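Local atomic coordinates of putative methyl-accepting chemotaxis signal transduction protein (Campylobacter jejuni subsp. jejuni serotype O:2, PDB entry 4XMQ), a protein that probably senses small extracellular ligands through a double Cache sensor region and passes the signal on to the chemotaxis machinery of the cell. Residues S75-N80 and S93-D98; V140-K145 and G158-S163. All blocks are in the same frame, centred on the assembly; numbering follows the deposited sequence.

Contact 1 (S75-N80 and S93-D98)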
loop_
_atom_site.group_PDB
_atom_site.type_symbol
_atom_site.label_atom_id
_atom_site.label_comp_id
_atom_site.label_asym_id
_atom_site.label_seq_id
_atom_site.Cartn_x
_atom_site.Cartn_y
_atom_site.Cartn_z
ATOM N N SER B 75 -5.962 -2.496 -13.053
ATOM C CA SER B 75 -6.432 -1.937 -11.817
ATOM C C SER B 75 -5.307 -1.692 -10.801
ATOM O O SER B 75 -5.379 -0.747 -10.051
ATOM C CB SER B 75 -7.521 -2.853 -11.192
ATOM O OG SER B 75 -6.985 -4.055 -10.708
ATOM N N ILE B 76 -4.281 -2.578 -10.806
ATOM C CA ILE B 76 -3.191 -2.512 -9.828
ATOM C C ILE B 76 -1.855 -2.189 -10.526
ATOM O O ILE B 76 -0.841 -2.052 -9.827
ATOM C CB ILE B 76 -3.078 -3.848 -9.057
ATOM C CG1 ILE B 76 -2.430 -3.658 -7.662
ATOM C CG2 ILE B 76 -2.417 -4.948 -9.874
ATOM C CD1 ILE B 76 -2.458 -4.886 -6.760
ATOM N N ASN B 77 -1.872 -2.086 -11.834
ATOM C CA ASN B 77 -0.655 -1.894 -12.643
ATOM C C ASN B 77 0.299 -3.056 -12.429
ATOM O O ASN B 77 1.512 -2.855 -12.208
ATOM C CB ASN B 77 -0.040 -0.573 -12.320
ATOM C CG ASN B 77 1.019 -0.143 -13.362
ATOM O OD1 ASN B 77 1.012 -0.586 -14.494
ATOM N ND2 ASN B 77 1.945 0.681 -12.926
ATOM N N ALA B 78 -0.213 -4.277 -12.539
ATOM C CA ALA B 78 0.632 -5.462 -12.475
ATOM C C ALA B 78 1.535 -5.507 -13.727
ATOM O O ALA B 78 1.189 -4.969 -14.776
ATOM C CB ALA B 78 -0.224 -6.714 -12.396
ATOM N N LEU B 79 2.645 -6.217 -13.635
ATOM C CA LEU B 79 3.503 -6.444 -14.792
ATOM C C LEU B 79 2.922 -7.470 -15.771
ATOM O O LEU B 79 2.876 -7.259 -17.009
ATOM C CB LEU B 79 4.858 -6.894 -14.302
ATOM C CG LEU B 79 5.936 -7.126 -15.323
ATOM C CD1 LEU B 79 6.232 -5.810 -16.016
ATOM C CD2 LEU B 79 7.162 -7.700 -14.594
ATOM N N ASN B 80 2.462 -8.604 -15.223
ATOM C CA ASN B 80 1.838 -9.637 -15.986
ATOM C C ASN B 80 0.721 -10.250 -15.158
ATOM O O ASN B 80 0.867 -10.412 -13.943
ATOM C CB ASN B 80 2.805 -10.784 -16.320
ATOM C CG ASN B 80 3.981 -10.320 -17.140
ATOM O OD1 ASN B 80 3.841 -9.798 -18.265
ATOM N ND2 ASN B 80 5.125 -10.548 -16.583
ATOM N N SER B 93 -1.678 -11.693 -20.158
ATOM C CA SER B 93 -1.938 -10.292 -20.265
ATOM C C SER B 93 -0.725 -9.507 -19.772
ATOM O O SER B 93 -0.317 -9.638 -18.609
ATOM C CB SER B 93 -3.187 -9.906 -19.426
ATOM O OG SER B 93 -3.450 -8.522 -19.529
ATOM N N GLN B 94 -0.088 -8.747 -20.684
ATOM C CA GLN B 94 1.209 -8.170 -20.368
ATOM C C GLN B 94 1.238 -6.663 -20.539
ATOM O O GLN B 94 0.727 -6.133 -21.512
ATOM C CB GLN B 94 2.354 -8.824 -21.143
ATOM C CG GLN B 94 2.129 -8.957 -22.599
ATOM C CD GLN B 94 3.247 -9.747 -23.308
ATOM O OE1 GLN B 94 4.298 -10.010 -22.749
ATOM N NE2 GLN B 94 3.003 -10.072 -24.564
ATOM N N LYS B 95 1.780 -6.007 -19.508
ATOM C CA LYS B 95 2.002 -4.574 -19.528
ATOM C C LYS B 95 2.797 -4.155 -20.747
ATOM O O LYS B 95 2.490 -3.106 -21.327
ATOM C CB LYS B 95 2.721 -4.121 -18.266
ATOM C CG LYS B 95 2.880 -2.631 -18.148
ATOM C CD LYS B 95 3.361 -2.264 -16.779
ATOM C CE LYS B 95 3.508 -0.743 -16.669
ATOM N NZ LYS B 95 4.106 -0.345 -15.364
ATOM N N SER B 96 3.795 -4.980 -21.102
ATOM C CA SER B 96 4.811 -4.638 -22.100
ATOM C C SER B 96 4.174 -4.495 -23.460
ATOM O O SER B 96 4.805 -3.974 -24.402
ATOM C CB SER B 96 5.899 -5.723 -22.167
ATOM O OG SER B 96 5.340 -6.969 -22.558
ATOM N N ASN B 97 2.952 -5.012 -23.588
ATOM C CA ASN B 97 2.159 -4.652 -24.752
ATOM C C ASN B 97 0.665 -4.642 -24.499
ATOM O O ASN B 97 -0.021 -5.682 -24.571
ATOM C CB ASN B 97 2.487 -5.518 -25.955
ATOM C CG ASN B 97 1.826 -4.997 -27.216
ATOM O OD1 ASN B 97 0.688 -5.358 -27.513
ATOM N ND2 ASN B 97 2.520 -4.108 -27.944
ATOM N N ASP B 98 0.161 -3.448 -24.249
ATOM C CA ASP B 98 -1.189 -3.259 -23.730
ATOM C C ASP B 98 -2.302 -3.134 -24.802
ATOM O O ASP B 98 -3.485 -3.285 -24.492
ATOM C CB ASP B 98 -1.179 -2.018 -22.845
ATOM C CG ASP B 98 -2.496 -1.795 -22.177
ATOM O OD1 ASP B 98 -2.783 -2.542 -21.234
ATOM O OD2 ASP B 98 -3.251 -0.926 -22.605
HETATM O O HOH W 1 5.072 -6.935 -19.087
HETATM O O HOH W 2 5.175 -10.431 -20.422
#

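Contact 2 (V140-K145 and G158-S163)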
loop_
_atom_site.group_PDB
_atom_site.type_symbol
_atom_site.label_atom_id
_atom_site.label_comp_id
_atom_site.label_asym_id
_atom_site.label_seq_id
_atom_site.Cartn_x
_atom_site.Cartn_y
_atom_site.Cartn_z
ATOM N N VAL B 140 11.622 -10.526 -9.867
ATOM C CA VAL B 140 10.223 -10.887 -10.159
ATOM C C VAL B 140 9.521 -11.274 -8.845
ATOM O O VAL B 140 10.094 -11.926 -7.986
ATOM C CB VAL B 140 10.203 -12.043 -11.163
ATOM C CG1 VAL B 140 8.757 -12.461 -11.434
ATOM C CG2 VAL B 140 10.873 -11.603 -12.464
ATOM N N ILE B 141 8.327 -10.756 -8.665
ATOM C CA ILE B 141 7.507 -11.018 -7.503
ATOM C C ILE B 141 6.175 -11.614 -7.950
ATOM O O ILE B 141 5.319 -10.906 -8.496
ATOM C CB ILE B 141 7.292 -9.741 -6.692
ATOM C CG1 ILE B 141 8.634 -9.125 -6.227
ATOM C CG2 ILE B 141 6.397 -10.056 -5.501
ATOM C CD1 ILE B 141 8.580 -7.936 -5.343
ATOM N N THR B 142 6.042 -12.922 -7.808
ATOM C CA THR B 142 4.896 -13.661 -8.349
ATOM C C THR B 142 3.965 -14.249 -7.288
ATOM O O THR B 142 4.418 -14.806 -6.260
ATOM C CB THR B 142 5.384 -14.762 -9.270
ATOM O OG1 THR B 142 6.162 -14.192 -10.318
ATOM C CG2 THR B 142 4.241 -15.584 -9.841
ATOM N N TYR B 143 2.671 -14.159 -7.570
ATOM C CA TYR B 143 1.625 -14.763 -6.732
ATOM C C TYR B 143 0.859 -15.717 -7.643
ATOM O O TYR B 143 0.576 -15.379 -8.785
ATOM C CB TYR B 143 0.722 -13.738 -6.122
ATOM C CG TYR B 143 1.467 -12.701 -5.341
ATOM C CD1 TYR B 143 2.035 -11.609 -5.962
ATOM C CD2 TYR B 143 1.652 -12.828 -3.973
ATOM C CE1 TYR B 143 2.749 -10.661 -5.244
ATOM C CE2 TYR B 143 2.354 -11.893 -3.247
ATOM C CZ TYR B 143 2.941 -10.825 -3.895
ATOM O OH TYR B 143 3.628 -9.877 -3.190
ATOM N N SER B 144 0.513 -16.889 -7.141
ATOM C CA SER B 144 -0.218 -17.854 -8.008
ATOM C C SER B 144 -1.271 -18.609 -7.198
ATOM O O SER B 144 -1.147 -18.769 -5.978
ATOM C CB SER B 144 0.732 -18.783 -8.746
ATOM O OG SER B 144 1.567 -19.514 -7.845
ATOM N N LYS B 145 -2.296 -19.069 -7.886
ATOM C CA LYS B 145 -3.409 -19.810 -7.275
ATOM C C LYS B 145 -4.045 -20.743 -8.290
ATOM O O LYS B 145 -4.346 -20.322 -9.387
ATOM C CB LYS B 145 -4.504 -18.912 -6.703
ATOM C CG LYS B 145 -5.463 -19.705 -5.793
ATOM C CD LYS B 145 -6.519 -18.887 -5.129
ATOM C CE LYS B 145 -6.968 -19.489 -3.823
ATOM N NZ LYS B 145 -7.659 -20.779 -3.910
ATOM N N GLY B 158 -1.501 -16.707 -12.392
ATOM C CA GLY B 158 -0.263 -16.074 -11.954
ATOM C C GLY B 158 -0.363 -14.561 -12.078
ATOM O O GLY B 158 -0.962 -14.038 -13.035
ATOM N N VAL B 159 0.217 -13.869 -11.114
ATOM C CA VAL B 159 0.269 -12.422 -11.072
ATOM C C VAL B 159 1.676 -11.951 -10.739
ATOM O O VAL B 159 2.209 -12.377 -9.699
ATOM C CB VAL B 159 -0.697 -11.870 -10.007
ATOM C CG1 VAL B 159 -0.577 -10.364 -9.882
ATOM C CG2 VAL B 159 -2.155 -12.262 -10.332
ATOM N N ASP B 160 2.299 -11.193 -11.622
ATOM C CA ASP B 160 3.615 -10.615 -11.338
ATOM C C ASP B 160 3.416 -9.150 -10.992
ATOM O O ASP B 160 2.875 -8.407 -11.795
ATOM C CB ASP B 160 4.556 -10.697 -12.555
ATOM C CG ASP B 160 4.816 -12.107 -13.043
ATOM O OD1 ASP B 160 4.599 -13.066 -12.304
ATOM O OD2 ASP B 160 5.246 -12.217 -14.224
ATOM N N ILE B 161 3.840 -8.765 -9.770
ATOM C CA ILE B 161 3.818 -7.370 -9.330
ATOM C C ILE B 161 5.193 -6.744 -9.461
ATOM O O ILE B 161 6.148 -7.373 -9.072
ATOM C CB ILE B 161 3.298 -7.227 -7.914
ATOM C CG1 ILE B 161 1.913 -7.869 -7.773
ATOM C CG2 ILE B 161 3.277 -5.746 -7.465
ATOM C CD1 ILE B 161 0.851 -7.253 -8.638
ATOM N N PRO B 162 5.282 -5.517 -10.004
ATOM C CA PRO B 162 6.625 -4.904 -10.256
ATOM C C PRO B 162 7.447 -4.837 -9.002
ATOM O O PRO B 162 7.000 -4.309 -7.955
ATOM C CB PRO B 162 6.301 -3.500 -10.762
ATOM C CG PRO B 162 4.915 -3.621 -11.353
ATOM C CD PRO B 162 4.185 -4.651 -10.526
ATOM N N SER B 163 8.657 -5.358 -9.085
ATOM C CA SER B 163 9.499 -5.405 -7.908
ATOM C C SER B 163 9.920 -4.007 -7.496
ATOM O O SER B 163 10.168 -3.767 -6.319
ATOM C CB SER B 163 10.733 -6.288 -8.142
ATOM O OG SER B 163 11.419 -5.903 -9.309
HETATM O O HOH W 3 7.315 -9.157 -10.861
#

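Contact 1 (S75-N80 and S93-D98)
Lys95 N donates to Leu79 O across 3.0 Å, and the N-H...O angle of 168° makes this a nearly straight backbone bond between the segments. A water donates to the same Leu79 O and accepts from Ser96 N, so this one oxygen serves both the strand end and the turn that follows it. One residue along, Asn80 and Gln94 form an antiparallel non-hydrogen-bonded pair with a CA-CA distance of 4.7 Å, and Asn80 CA brings its hydrogen toward Ser93 O (3.4 Å from CA). The side chains of Asn80 and Gln94 run side by side, the amide planes 51° apart. Asn80 OD1 lies 3.4 Å from Gln94 CB, and a second water donates to Asn80 OD1 and to Gln94 OE1, linking two acceptors that could not bond directly. At the exposed edge, Lys95 has CG anti to its backbone nitrogen (chi1 -175°) and stays extended to its end, which carries NZ past Ala78 O to a weak hydrogen bond with Asn77 OD1 at 3.2 Å.

Further out, Asn77 has positive phi and is the C-prime residue of a Schellman motif ending helix 58-76. Leu79 and Asn80 both face Asp160 in a classic beta bulge, and Asp160 OD2 accepts from Asn80 ND2, which helps set the rotation of that amide. Ser93 OG is held by Arg73 of the helix. Helix end and strand pair are thus joined by bonds that are polar and partly mediated by water.

Contact 2 (V140-K145 and G158-S163)
Tyr143 and Val159 face each other as an antiparallel hydrogen-bonded pair, with both N-to-O distances, Tyr143 N to Val159 O and Val159 N to Tyr143 O, at 2.8 Å. The strand axes approach to 4.6 Å, and their directions differ by 158°, as expected of twisted neighbours in the hairpin of strands 138-149 and 152-162. Toward Ser163 the pairing changes: Ile161 N still donates to Ile141 O at 2.9 Å, but a water accepts from Ile141 N and donates to Ile161 O, replacing the return bond. CA-H...O contacts, such as Thr142 CA to Val159 O, fill the intervals.

On the face of Thr142, Asp160 and Ser144, the first two side chains lie alongside each other. Thr142 OG1 donates to Asp160 OD1 over 2.8 Å, approaching from above the carboxylate plane, 49° out of it. The hydroxyl is placed for this by a chi1 of -58°, with OG1 opposite the carbonyl carbon, while the methyl CG2 also lies near OD1. Tyr82 OH and Asn80 ND2 supply further hydrogen bonds to this buried carboxylate, at OD1 and OD2 respectively.

The other face is largely apolar. Tyr143 and Ile161 cross at about a right angle, Tyr143 CE1 being 3.9 Å from Ile161 CG1; Val159 O sits at the ring edge, near its plane. Ile141 reaches along the sheet to lay CD1 3.7 Å from Ser163 CA. Phe32 and Phe39 of helix 9-48 pack on this side, and Asn36 bonds Tyr143 OH. The chemistry implies a two-sided sheet: on one face a buried, probably charged carboxylate is satisfied by several donors, while the other seals against the long helix.

Both contacts build the same six-stranded antiparallel sheet of the first sensor domain, with centres about 11 Å apart, and strand 80-84 lies between strands 90-94 and 152-162. Contact 2 is core: all ten touching residues are buried and 421 Å² is covered. Contact 1 is nearer the surface, with 265 Å² and two of seven touching residues buried. They meet directly, since Asn80 O and Asp160 N lie 2.8 Å apart, a probable hydrogen bond, and Asn77 O packs on Pro162 CG. Contact 2 pairs an enclosed carboxylate with apolar packing on the opposite face, whereas contact 1 turns polar ends toward solvent; Asn80 ND2, bonding Asp160 OD2, ties the two together.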